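Local atomic coordinates of thermostable monoacylglycerol lipase (PDB entry 4LHE), a protein that hydrolyses monoacylglycerols to glycerol and a fatty acid, probably as a serine hydrolase, on an alpha/beta hydrolase scaffold. Residues S76-Y81 against L104-H109; A42-K45 against T49-L52; A127-M132 against R140-I145. One frame throughout, in Å; residues are numbered along the deposited sequence.

Interaction 1. Residues S76-Y81 against L104-H109; sequences SVEEGY and LYLAEH
Apolar helix-to-helix packing in the interior joins Leu-106 of helix 98-109 to Val-77, Glu-78 and Tyr-81 of helix 70-87. The two segments cross at -59° with axes 11.0 Å apart, and the contact is carried by the forked end of one leucine. Val-77 CG1 touches both methyls of Leu-106, CD1 at 3.6 Å and CD2 at 3.7 Å; CD2 alone goes on to Tyr-81 CB, also 3.7 Å away, one helical turn along. CG1 of Val-77 is anti to its own backbone N (chi1 -178°), which sends this methyl to the leucine. In the alpha/beta hydrolase fold these helices precede and follow strand 90-96 in the chain and lie side by side on one face of the sheet, helix 98-109 after the probable nucleophile elbow; Leu-24 of strand 21-26 touches Val-77, Tyr-81 and Leu-106. With Leu-106 cut back to an alanine, Val-77 and Tyr-81 would probably lose their shared partner and a gap would open between the helices. Glu-78 bends at chi2 (-76°) and runs past the leucine in the opposite direction, its OE2 4.1 Å from Leu-106 CD1. The carboxylate's OE1 is hydrogen-bonded to His-110, whose ring stacks on Tyr-81, and the Tyr-81 hydroxyl bonds to Asp-112.

Interaction 2. Residues A42-K45 against T49-L52; sequences AYAK and TVCL
The phenol ring of Tyr-43 offers neither a face nor an edge to Val-50, which meets this residue at its CB instead; the ring itself is engaged elsewhere, in an edge-to-face stack with Phe-245 of helix 234-247. With CG anti to the carbonyl carbon (chi1 -55°), the aromatic group swings off along the helix, although the bond from CA to CB starts out toward the strand. The second flat group is the peptide joining Tyr-43 to Ala-44, and here Val-50 does lie over a face: its CG2 methyl sits almost directly above the amide, 3.7 Å from Ala-44 N. The same methyl is 3.8 Å from Tyr-43 CB and, more loosely, 4.2 Å from Ala-44 CB. One valine branch thus fits against the backbone and the first side-chain carbons of two successive helical residues. The contact belongs to the beta-alpha-beta unit formed by strand 21-26, helix 37-45 and strand 49-52, and it seats the end of the helix on the strand that follows after a three-residue connection. Val-50 and Tyr-43 both also touch Leu-25 of the neighbouring parallel strand. Since only carbon and a peptide face are involved, the association between the segments is one of shape and exclusion of water, while the strand's backbone pairs within the sheet, as where Cys-51 bonds to Val-23 and Leu-25.

Interaction 3. Residues A127-M132 against R140-I145; sequences AIAAGM and RYLDSI
Leu-142 sets its branched end against Ala-129 and Met-132, its CD1 methyl touching both residues and CD2 only the methionine. CD1 of Leu-142 is pressed against Ala-129 CB at 3.4 Å, tighter than ordinary van der Waals contact between carbons, and is 3.8 Å from Met-132 CB. CD2 lies 3.6 Å from Met-132 CB, and further in along the same side chain Leu-142 CB meets Met-132 CG at 3.7 Å, so the methionine is followed over much of the leucine's length while the alanine touches one tip. The two longer side chains cross at a slant. In Met-132 the bend at chi2 (65°) places SD at a loose 4.5 Å from Asp-143 O, and a second bend at chi3 (58°) turns the terminal methyl CE back toward CB. Why two residues of an irregular loop should reach one leucine is explained by the turn they bracket: Met-132 N donates a hydrogen bond to Ala-129 O, closing a beta turn with a positive phi at Gly-131. Such a loop-on-strand cluster is consistent with the cap that monoacylglycerol lipases insert between strands of the core sheet, here following strand 115-119. Next to the strand, Arg-140 forms a salt bridge with Glu-66 of helix 62-67. Strand 141-143 pairs antiparallel with strand 161-163, and Leu-167 of helix 164-179 touches both Ala-129 and Leu-142, so the loop, the strand and this helix share one apolar cluster.

How the interactions relate
Interactions 1 and 2 belong to the core and share a boundary: their centres are 17 Å apart, yet Gly-80 CA of helix 70-87 lies 3.6 Å from Cys-51 SG, on the same strand as Val-50. Interaction 2 thus joins a strand to one helix, and that strand in turn packs on the helix of interaction 1. Interaction 1 is also near the probable nucleophile elbow, since the side chain of Val-77 approaches it without touching. Interaction 3 stands apart, its nearest atoms about 16 Å from interaction 1 and about 20 Å from interaction 2, and it lies across the chain's centre from the latter. Between interactions 1 and 3, helix 164-179 runs from Leu-142 to Tyr-105.

Interaction 1. Residues S76-Y81 against L104-H109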
loop_
_atom_site.group_PDB
_atom_site.type_symbol
_atom_site.label_atom_id
_atom_site.label_comp_id
_atom_site.label_asym_id
_atom_site.label_seq_id
_atom_site.Cartn_x
_atom_site.Cartn_y
_atom_site.Cartn_z
ATOM N N SER A 76 -7.654 -8.366 -5.624
ATOM C CA SER A 76 -7.681 -8.504 -4.161
ATOM C C SER A 76 -8.163 -7.229 -3.512
ATOM O O SER A 76 -8.947 -7.269 -2.575
ATOM C CB SER A 76 -6.286 -8.804 -3.605
ATOM O OG SER A 76 -5.818 -10.058 -4.031
ATOM N N VAL A 77 -7.660 -6.095 -3.995
ATOM C CA VAL A 77 -8.054 -4.794 -3.456
ATOM C C VAL A 77 -9.492 -4.432 -3.832
ATOM O O VAL A 77 -10.228 -3.836 -3.031
ATOM C CB VAL A 77 -7.105 -3.700 -3.942
ATOM C CG1 VAL A 77 -7.488 -2.376 -3.331
ATOM C CG2 VAL A 77 -5.685 -4.056 -3.553
ATOM N N GLU A 78 -9.898 -4.797 -5.047
ATOM C CA GLU A 78 -11.268 -4.521 -5.500
ATOM C C GLU A 78 -12.300 -5.248 -4.658
ATOM O O GLU A 78 -13.362 -4.701 -4.353
ATOM C CB GLU A 78 -11.452 -4.932 -6.964
ATOM C CG GLU A 78 -10.958 -3.907 -7.968
ATOM C CD GLU A 78 -11.903 -2.723 -8.120
ATOM O OE1 GLU A 78 -12.942 -2.661 -7.411
ATOM O OE2 GLU A 78 -11.600 -1.856 -8.970
ATOM N N GLU A 79 -11.983 -6.497 -4.319
ATOM C CA GLU A 79 -12.813 -7.360 -3.471
ATOM C C GLU A 79 -12.860 -6.819 -2.044
ATOM O O GLU A 79 -13.881 -6.942 -1.353
ATOM C CB GLU A 79 -12.243 -8.784 -3.497
ATOM C CG GLU A 79 -12.675 -9.696 -2.361
ATOM C CD GLU A 79 -12.065 -11.095 -2.466
ATOM O OE1 GLU A 79 -12.824 -12.062 -2.682
ATOM O OE2 GLU A 79 -10.833 -11.229 -2.321
ATOM N N GLY A 80 -11.765 -6.211 -1.592
ATOM C CA GLY A 80 -11.783 -5.545 -0.296
ATOM C C GLY A 80 -12.631 -4.279 -0.301
ATOM O O GLY A 80 -13.361 -3.993 0.651
ATOM N N TYR A 81 -12.530 -3.510 -1.377
ATOM C CA TYR A 81 -13.380 -2.341 -1.548
ATOM C C TYR A 81 -14.853 -2.745 -1.621
ATOM O O TYR A 81 -15.734 -2.080 -1.036
ATOM C CB TYR A 81 -12.943 -1.579 -2.801
ATOM C CG TYR A 81 -13.930 -0.555 -3.276
ATOM C CD1 TYR A 81 -13.910 0.734 -2.776
ATOM C CD2 TYR A 81 -14.868 -0.876 -4.257
ATOM C CE1 TYR A 81 -14.813 1.681 -3.225
ATOM C CE2 TYR A 81 -15.775 0.061 -4.715
ATOM C CZ TYR A 81 -15.742 1.332 -4.198
ATOM O OH TYR A 81 -16.647 2.251 -4.661
ATOM N N LEU A 104 -4.026 4.668 -4.987
ATOM C CA LEU A 104 -4.173 5.639 -6.061
ATOM C C LEU A 104 -4.994 5.044 -7.181
ATOM O O LEU A 104 -5.911 5.684 -7.689
ATOM C CB LEU A 104 -2.805 6.045 -6.588
ATOM C CG LEU A 104 -1.946 6.785 -5.566
ATOM C CD1 LEU A 104 -0.492 6.714 -5.985
ATOM C CD2 LEU A 104 -2.397 8.250 -5.417
ATOM N N TYR A 105 -4.668 3.804 -7.542
ATOM C CA TYR A 105 -5.344 3.092 -8.627
ATOM C C TYR A 105 -6.839 3.039 -8.388
ATOM O O TYR A 105 -7.630 3.364 -9.276
ATOM C CB TYR A 105 -4.792 1.664 -8.719
ATOM C CG TYR A 105 -5.308 0.844 -9.883
ATOM C CD1 TYR A 105 -4.590 0.776 -11.065
ATOM C CD2 TYR A 105 -6.494 0.118 -9.794
ATOM C CE1 TYR A 105 -5.036 0.019 -12.137
ATOM C CE2 TYR A 105 -6.953 -0.639 -10.863
ATOM C CZ TYR A 105 -6.210 -0.687 -12.030
ATOM O OH TYR A 105 -6.635 -1.433 -13.109
ATOM N N LEU A 106 -7.218 2.635 -7.177
ATOM C CA LEU A 106 -8.618 2.457 -6.821
ATOM C C LEU A 106 -9.371 3.780 -6.824
ATOM O O LEU A 106 -10.547 3.835 -7.201
ATOM C CB LEU A 106 -8.717 1.800 -5.448
ATOM C CG LEU A 106 -9.694 0.647 -5.307
ATOM C CD1 LEU A 106 -9.135 -0.583 -5.981
ATOM C CD2 LEU A 106 -9.959 0.379 -3.834
ATOM N N ALA A 107 -8.696 4.847 -6.403
ATOM C CA ALA A 107 -9.307 6.169 -6.405
ATOM C C ALA A 107 -9.600 6.595 -7.854
ATOM O O ALA A 107 -10.632 7.216 -8.136
ATOM C CB ALA A 107 -8.397 7.184 -5.693
ATOM N N GLU A 108 -8.690 6.244 -8.768
ATOM C CA GLU A 108 -8.879 6.502 -10.200
ATOM C C GLU A 108 -10.100 5.794 -10.792
ATOM O O GLU A 108 -10.695 6.271 -11.765
ATOM C CB GLU A 108 -7.618 6.101 -10.982
ATOM C CG GLU A 108 -6.426 6.977 -10.673
ATOM C CD GLU A 108 -5.118 6.379 -11.104
ATOM O OE1 GLU A 108 -5.124 5.274 -11.670
ATOM O OE2 GLU A 108 -4.077 7.022 -10.895
ATOM N N HIS A 109 -10.472 4.657 -10.216
ATOM C CA HIS A 109 -11.565 3.860 -10.757
ATOM C C HIS A 109 -12.886 4.047 -10.015
ATOM O O HIS A 109 -13.952 3.710 -10.545
ATOM C CB HIS A 109 -11.178 2.376 -10.791
ATOM C CG HIS A 109 -10.193 2.032 -11.862
ATOM N ND1 HIS A 109 -8.959 2.635 -11.964
ATOM C CD2 HIS A 109 -10.258 1.137 -12.880
ATOM C CE1 HIS A 109 -8.305 2.134 -12.997
ATOM N NE2 HIS A 109 -9.074 1.223 -13.570
#

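Interaction 2. Residues A42-K45 against T49-L52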
loop_
_atom_site.group_PDB
_atom_site.type_symbol
_atom_site.label_atom_id
_atom_site.label_comp_id
_atom_site.label_asym_id
_atom_site.label_seq_id
_atom_site.Cartn_x
_atom_site.Cartn_y
_atom_site.Cartn_z
ATOM N N ALA A 42 -5.829 0.141 15.346
ATOM C CA ALA A 42 -6.136 1.496 15.831
ATOM C C ALA A 42 -7.384 2.148 15.206
ATOM O O ALA A 42 -8.131 2.841 15.913
ATOM C CB ALA A 42 -4.935 2.407 15.681
ATOM N N TYR A 43 -7.623 1.947 13.907
ATOM C CA TYR A 43 -8.812 2.545 13.275
ATOM C C TYR A 43 -10.101 1.818 13.697
ATOM O O TYR A 43 -11.155 2.441 13.867
ATOM C CB TYR A 43 -8.685 2.601 11.739
ATOM C CG TYR A 43 -7.433 3.311 11.225
ATOM C CD1 TYR A 43 -6.772 4.265 11.991
ATOM C CD2 TYR A 43 -6.910 3.001 9.977
ATOM C CE1 TYR A 43 -5.621 4.903 11.515
ATOM C CE2 TYR A 43 -5.775 3.626 9.500
ATOM C CZ TYR A 43 -5.132 4.570 10.273
ATOM O OH TYR A 43 -3.986 5.176 9.780
ATOM N N ALA A 44 -9.999 0.505 13.858
ATOM C CA ALA A 44 -11.111 -0.305 14.345
ATOM C C ALA A 44 -11.496 0.122 15.767
ATOM O O ALA A 44 -12.678 0.264 16.091
ATOM C CB ALA A 44 -10.735 -1.773 14.301
ATOM N N LYS A 45 -10.494 0.340 16.612
ATOM C CA LYS A 45 -10.749 0.816 17.974
ATOM C C LYS A 45 -11.377 2.226 17.993
ATOM O O LYS A 45 -12.157 2.566 18.889
ATOM C CB LYS A 45 -9.474 0.750 18.829
ATOM C CG LYS A 45 -9.615 1.385 20.222
ATOM C CD LYS A 45 -10.685 0.676 21.084
ATOM C CE LYS A 45 -11.611 1.656 21.828
ATOM N NZ LYS A 45 -10.893 2.494 22.840
ATOM N N THR A 49 -15.191 0.641 10.537
ATOM C CA THR A 49 -15.151 -0.653 9.882
ATOM C C THR A 49 -13.843 -0.678 9.094
ATOM O O THR A 49 -13.474 0.302 8.439
ATOM C CB THR A 49 -16.370 -0.828 8.988
ATOM O OG1 THR A 49 -17.533 -0.866 9.830
ATOM C CG2 THR A 49 -16.298 -2.114 8.187
ATOM N N VAL A 50 -13.140 -1.796 9.176
ATOM C CA VAL A 50 -11.780 -1.881 8.675
ATOM C C VAL A 50 -11.637 -3.139 7.822
ATOM O O VAL A 50 -12.129 -4.204 8.198
ATOM C CB VAL A 50 -10.819 -1.891 9.869
ATOM C CG1 VAL A 50 -9.595 -2.695 9.578
ATOM C CG2 VAL A 50 -10.467 -0.453 10.273
ATOM N N CYS A 51 -11.002 -3.011 6.660
ATOM C CA CYS A 51 -10.722 -4.177 5.811
ATOM C C CYS A 51 -9.245 -4.198 5.407
ATOM O O CYS A 51 -8.746 -3.267 4.762
ATOM C CB CYS A 51 -11.630 -4.170 4.570
ATOM S SG CYS A 51 -11.251 -5.425 3.293
ATOM N N LEU A 52 -8.549 -5.264 5.783
ATOM C CA LEU A 52 -7.120 -5.372 5.508
ATOM C C LEU A 52 -6.877 -6.713 4.843
ATOM O O LEU A 52 -6.565 -7.710 5.517
ATOM C CB LEU A 52 -6.287 -5.215 6.803
ATOM C CG LEU A 52 -4.794 -5.600 6.776
ATOM C CD1 LEU A 52 -4.087 -5.062 5.536
ATOM C CD2 LEU A 52 -4.078 -5.107 8.024
#

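Interaction 3. Residues A127-M132 against R140-I145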
loop_
_atom_site.group_PDB
_atom_site.type_symbol
_atom_site.label_atom_id
_atom_site.label_comp_id
_atom_site.label_asym_id
_atom_site.label_seq_id
_atom_site.Cartn_x
_atom_site.Cartn_y
_atom_site.Cartn_z
ATOM N N ALA A 127 15.273 2.832 -10.492
ATOM C CA ALA A 127 15.920 1.561 -10.206
ATOM C C ALA A 127 14.882 0.494 -9.852
ATOM O O ALA A 127 14.628 0.218 -8.677
ATOM C CB ALA A 127 16.929 1.736 -9.088
ATOM N N ILE A 128 14.285 -0.078 -10.896
ATOM C CA ILE A 128 13.318 -1.169 -10.801
ATOM C C ILE A 128 13.883 -2.275 -9.916
ATOM O O ILE A 128 13.417 -2.516 -8.794
ATOM C CB ILE A 128 13.055 -1.778 -12.212
ATOM C CG1 ILE A 128 13.545 -0.843 -13.330
ATOM C CG2 ILE A 128 11.585 -2.124 -12.407
ATOM C CD1 ILE A 128 12.573 0.278 -13.687
ATOM N N ALA A 129 14.898 -2.941 -10.452
ATOM C CA ALA A 129 15.669 -3.937 -9.733
ATOM C C ALA A 129 17.072 -3.384 -9.565
ATOM O O ALA A 129 17.999 -3.833 -10.240
ATOM C CB ALA A 129 15.716 -5.198 -10.528
ATOM N N ALA A 130 17.201 -2.399 -8.694
ATOM C CA ALA A 130 18.432 -1.631 -8.580
ATOM C C ALA A 130 19.565 -2.632 -8.518
ATOM O O ALA A 130 19.688 -3.387 -7.571
ATOM C CB ALA A 130 18.339 -0.661 -7.423
ATOM N N GLY A 131 20.396 -2.597 -9.543
ATOM C CA GLY A 131 21.561 -3.451 -9.674
ATOM C C GLY A 131 21.649 -4.899 -9.229
ATOM O O GLY A 131 22.646 -5.315 -8.635
ATOM N N MET A 132 20.589 -5.657 -9.486
ATOM C CA MET A 132 20.623 -7.111 -9.365
ATOM C C MET A 132 20.632 -7.787 -10.726
ATOM O O MET A 132 21.386 -8.734 -10.970
ATOM C CB MET A 132 19.382 -7.517 -8.562
ATOM C CG MET A 132 19.676 -8.352 -7.317
ATOM S SD MET A 132 20.611 -7.432 -6.081
ATOM C CE MET A 132 19.517 -6.038 -5.792
ATOM N N ARG A 140 15.742 -15.450 -12.590
ATOM C CA ARG A 140 14.366 -15.684 -12.193
ATOM C C ARG A 140 14.039 -14.857 -10.956
ATOM O O ARG A 140 12.985 -14.223 -10.880
ATOM C CB ARG A 140 14.143 -17.158 -11.889
ATOM C CG ARG A 140 12.783 -17.425 -11.288
ATOM C CD ARG A 140 12.013 -18.457 -12.078
ATOM N NE ARG A 140 12.226 -19.830 -11.629
ATOM C CZ ARG A 140 11.291 -20.601 -11.077
ATOM N NH1 ARG A 140 10.066 -20.143 -10.886
ATOM N NH2 ARG A 140 11.581 -21.846 -10.723
ATOM N N TYR A 141 14.963 -14.866 -9.998
ATOM C CA TYR A 141 14.754 -14.224 -8.708
ATOM C C TYR A 141 15.881 -13.259 -8.393
ATOM O O TYR A 141 17.031 -13.487 -8.783
ATOM C CB TYR A 141 14.734 -15.275 -7.600
ATOM C CG TYR A 141 13.677 -16.339 -7.735
ATOM C CD1 TYR A 141 12.336 -16.040 -7.528
ATOM C CD2 TYR A 141 14.022 -17.655 -8.023
ATOM C CE1 TYR A 141 11.365 -17.015 -7.632
ATOM C CE2 TYR A 141 13.059 -18.640 -8.130
ATOM C CZ TYR A 141 11.731 -18.313 -7.936
ATOM O OH TYR A 141 10.758 -19.281 -8.043
ATOM N N LEU A 142 15.550 -12.187 -7.675
ATOM C CA LEU A 142 16.556 -11.336 -7.052
ATOM C C LEU A 142 16.454 -11.519 -5.554
ATOM O O LEU A 142 15.349 -11.559 -5.008
ATOM C CB LEU A 142 16.298 -9.873 -7.360
ATOM C CG LEU A 142 15.860 -9.539 -8.770
ATOM C CD1 LEU A 142 15.610 -8.085 -8.775
ATOM C CD2 LEU A 142 16.940 -9.892 -9.773
ATOM N N ASP A 143 17.598 -11.634 -4.889
ATOM C CA ASP A 143 17.606 -11.735 -3.435
ATOM C C ASP A 143 17.165 -10.387 -2.891
ATOM O O ASP A 143 17.554 -9.340 -3.416
ATOM C CB ASP A 143 18.993 -12.113 -2.908
ATOM C CG ASP A 143 19.528 -13.390 -3.533
ATOM O OD1 ASP A 143 18.744 -14.096 -4.199
ATOM O OD2 ASP A 143 20.732 -13.688 -3.360
ATOM N N SER A 144 16.316 -10.410 -1.870
ATOM C CA SER A 144 15.800 -9.171 -1.314
ATOM C C SER A 144 16.825 -8.588 -0.345
ATOM O O SER A 144 17.555 -9.324 0.324
ATOM C CB SER A 144 14.434 -9.391 -0.658
ATOM O OG SER A 144 13.447 -9.683 -1.642
ATOM N N ILE A 145 16.885 -7.260 -0.303
ATOM C CA ILE A 145 17.943 -6.542 0.403
ATOM C C ILE A 145 17.720 -6.501 1.923
ATOM O O ILE A 145 18.630 -6.158 2.687
ATOM C CB ILE A 145 18.083 -5.095 -0.153
ATOM C CG1 ILE A 145 17.666 -5.046 -1.629
ATOM C CG2 ILE A 145 19.499 -4.570 0.040
ATOM C CD1 ILE A 145 17.563 -3.639 -2.227
#